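Local atomic coordinates of polysaccharide Lyase Family 6 (Bacteroides cellulosilyticus, PDB entry 6QPS), a protein that probably cleaves alginate at its mannuronic acid stretches as a calcium-binding polysaccharide lyase of family 6. Residues Y339-N344 and G364-R369. Numbering follows the deposited sequence. Where two conformers were deposited one is given.
Sequences YHRVEN and GEKMPR
R341 and R369 stack their guanidinium groups beside a short parallel backbone bridge between two successive coils of the parallel beta-helix, in the loops that lead into strands 345-353 and 371-379. The bridge centres on E343: R369 N donates to V342 O (3.0 Å) and N344 N to R369 O (3.2 Å). A water takes the N-H of V342 and donates to K366 O. The buried side chains of V342 and P368 both rest on V317 of strand 313-318, filling the place with apolar bulk (CB to CB 4.2 Å); the proline has no N-H needing a partner. The R341 chain, bent at chi3 (-70°), lays its guanidinium flat on that of R369, planes 7° apart, with K366 CB over its other face. R341 NH1 reaches M367 O at 2.9 Å, on a carbonyl lone pair. E343 extends alongside R369 in a salt bridge, NH2 to OE1 2.9 Å, on the syn side but tilted from the carboxylate plane. Arginine suits both places because its flat cation can stack while its N-H groups bond at the edge. Each cation is paired with a glutamate, E323 for R341 and E343 for R369, probably offsetting their repulsion, at least in this one of R369's two modelled conformers.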
loop_
_atom_site.group_PDB
_atom_site.type_symbol
_atom_site.label_atom_id
_atom_site.label_comp_id
_atom_site.label_asym_id
_atom_site.label_seq_id
_atom_site.Cartn_x
_atom_site.Cartn_y
_atom_site.Cartn_z
ATOM N N TYR A 339 -5.032 18.437 8.078
ATOM C CA TYR A 339 -4.131 18.492 6.932
ATOM C C TYR A 339 -3.010 19.470 7.247
ATOM O O TYR A 339 -3.266 20.568 7.752
ATOM C CB TYR A 339 -4.882 18.973 5.660
ATOM C CG TYR A 339 -5.986 18.024 5.229
ATOM C CD1 TYR A 339 -7.271 18.134 5.741
ATOM C CD2 TYR A 339 -5.728 17.005 4.320
ATOM C CE1 TYR A 339 -8.274 17.245 5.363
ATOM C CE2 TYR A 339 -6.716 16.106 3.950
ATOM C CZ TYR A 339 -7.989 16.250 4.462
ATOM O OH TYR A 339 -8.987 15.368 4.095
ATOM N N HIS A 340 -1.773 19.073 6.942
ATOM C CA HIS A 340 -0.589 19.840 7.306
ATOM C C HIS A 340 0.125 20.357 6.064
ATOM O O HIS A 340 0.177 19.686 5.021
ATOM C CB HIS A 340 0.303 19.011 8.230
ATOM C CG HIS A 340 -0.385 18.640 9.504
ATOM N ND1 HIS A 340 -1.261 17.576 9.589
ATOM C CD2 HIS A 340 -0.385 19.234 10.720
ATOM C CE1 HIS A 340 -1.730 17.503 10.823
ATOM N NE2 HIS A 340 -1.229 18.508 11.526
ATOM N N ARG A 341 0.667 21.576 6.193
ATOM C CA ARG A 341 1.255 22.285 5.058
ATOM C C ARG A 341 2.228 21.423 4.247
ATOM O O ARG A 341 3.080 20.703 4.790
ATOM C CB ARG A 341 1.987 23.543 5.547
ATOM C CG ARG A 341 2.406 24.474 4.417
ATOM C CD ARG A 341 3.450 25.515 4.866
ATOM N NE ARG A 341 2.964 26.539 5.776
ATOM C CZ ARG A 341 2.477 27.731 5.413
ATOM N NH1 ARG A 341 2.354 28.054 4.136
ATOM N NH2 ARG A 341 2.113 28.600 6.335
ATOM N N VAL A 342 2.116 21.518 2.926
ATOM C CA VAL A 342 3.109 20.940 2.038
ATOM C C VAL A 342 4.313 21.872 1.983
ATOM O O VAL A 342 4.190 23.033 1.586
ATOM C CB VAL A 342 2.538 20.701 0.636
ATOM C CG1 VAL A 342 3.648 20.261 -0.313
ATOM C CG2 VAL A 342 1.409 19.662 0.667
ATOM N N GLU A 343 5.487 21.365 2.350
ATOM C CA GLU A 343 6.705 22.145 2.149
ATOM C C GLU A 343 7.871 21.207 1.873
ATOM O O GLU A 343 7.891 20.061 2.334
ATOM C CB GLU A 343 7.063 23.186 3.226
ATOM C CG GLU A 343 6.724 22.887 4.614
ATOM C CD GLU A 343 6.951 24.092 5.549
ATOM O OE1 GLU A 343 7.711 25.022 5.213
ATOM O OE2 GLU A 343 6.371 24.116 6.645
ATOM N N ASN A 344 8.845 21.716 1.129
ATOM C CA ASN A 344 10.128 21.035 0.918
ATOM C C ASN A 344 9.946 19.686 0.232
ATOM O O ASN A 344 10.459 18.661 0.683
ATOM C CB ASN A 344 10.914 20.891 2.224
ATOM C CG ASN A 344 10.897 22.154 3.043
ATOM O OD1 ASN A 344 11.119 23.265 2.535
ATOM N ND2 ASN A 344 10.651 22.012 4.333
ATOM N N GLY A 364 -8.082 25.356 3.688
ATOM C CA GLY A 364 -6.998 25.769 4.556
ATOM C C GLY A 364 -6.254 26.988 4.058
ATOM O O GLY A 364 -6.373 27.359 2.889
ATOM N N GLU A 365 -5.475 27.612 4.936
ATOM C CA GLU A 365 -4.721 28.814 4.613
ATOM C C GLU A 365 -3.213 28.595 4.537
ATOM O O GLU A 365 -2.480 29.564 4.319
ATOM C CB GLU A 365 -5.014 29.895 5.652
ATOM C CG GLU A 365 -6.439 30.409 5.581
ATOM C CD GLU A 365 -6.728 31.129 4.266
ATOM O OE1 GLU A 365 -5.873 31.928 3.809
ATOM O OE2 GLU A 365 -7.796 30.881 3.672
ATOM N N LYS A 366 -2.721 27.365 4.680
ATOM C CA LYS A 366 -1.279 27.112 4.623
ATOM C C LYS A 366 -0.948 26.692 3.198
ATOM O O LYS A 366 -1.118 25.530 2.826
ATOM C CB LYS A 366 -0.850 26.062 5.647
ATOM C CG LYS A 366 -1.409 26.303 7.073
ATOM C CD LYS A 366 -1.077 27.667 7.647
ATOM C CE LYS A 366 -1.656 27.800 9.060
ATOM N NZ LYS A 366 -1.205 29.050 9.730
ATOM N N MET A 367 -0.510 27.657 2.380
ATOM C CA MET A 367 -0.187 27.373 0.988
ATOM C C MET A 367 1.062 26.493 0.866
ATOM O O MET A 367 1.949 26.524 1.729
ATOM C CB MET A 367 0.080 28.688 0.247
ATOM C CG MET A 367 -1.050 29.707 0.294
ATOM S SD MET A 367 -2.577 29.135 -0.482
ATOM C CE MET A 367 -3.603 28.919 0.971
ATOM N N PRO A 368 1.178 25.715 -0.207
ATOM C CA PRO A 368 2.423 24.964 -0.423
ATOM C C PRO A 368 3.613 25.903 -0.571
ATOM O O PRO A 368 3.515 26.971 -1.175
ATOM C CB PRO A 368 2.176 24.182 -1.719
ATOM C CG PRO A 368 0.692 24.249 -1.957
ATOM C CD PRO A 368 0.187 25.476 -1.268
ATOM N N ARG A 369 4.752 25.476 -0.029
ATOM C CA ARG A 369 5.982 26.256 -0.032
ATOM C C ARG A 369 7.137 25.346 -0.419
ATOM O O ARG A 369 7.197 24.202 0.024
ATOM C CB ARG A 369 6.277 26.846 1.373
ATOM C CG ARG A 369 5.242 27.828 1.877
ATOM C CD ARG A 369 5.789 28.626 3.045
ATOM N NE ARG A 369 6.184 27.791 4.179
ATOM C CZ ARG A 369 6.168 28.209 5.443
ATOM N NH1 ARG A 369 5.771 29.443 5.723
ATOM N NH2 ARG A 369 6.547 27.405 6.427
HETATM O O HOH W 1 0.639 30.294 3.329
HETATM O O HOH W 2 0.261 31.003 5.819
HETATM O O HOH W 3 0.248 23.219 1.581
#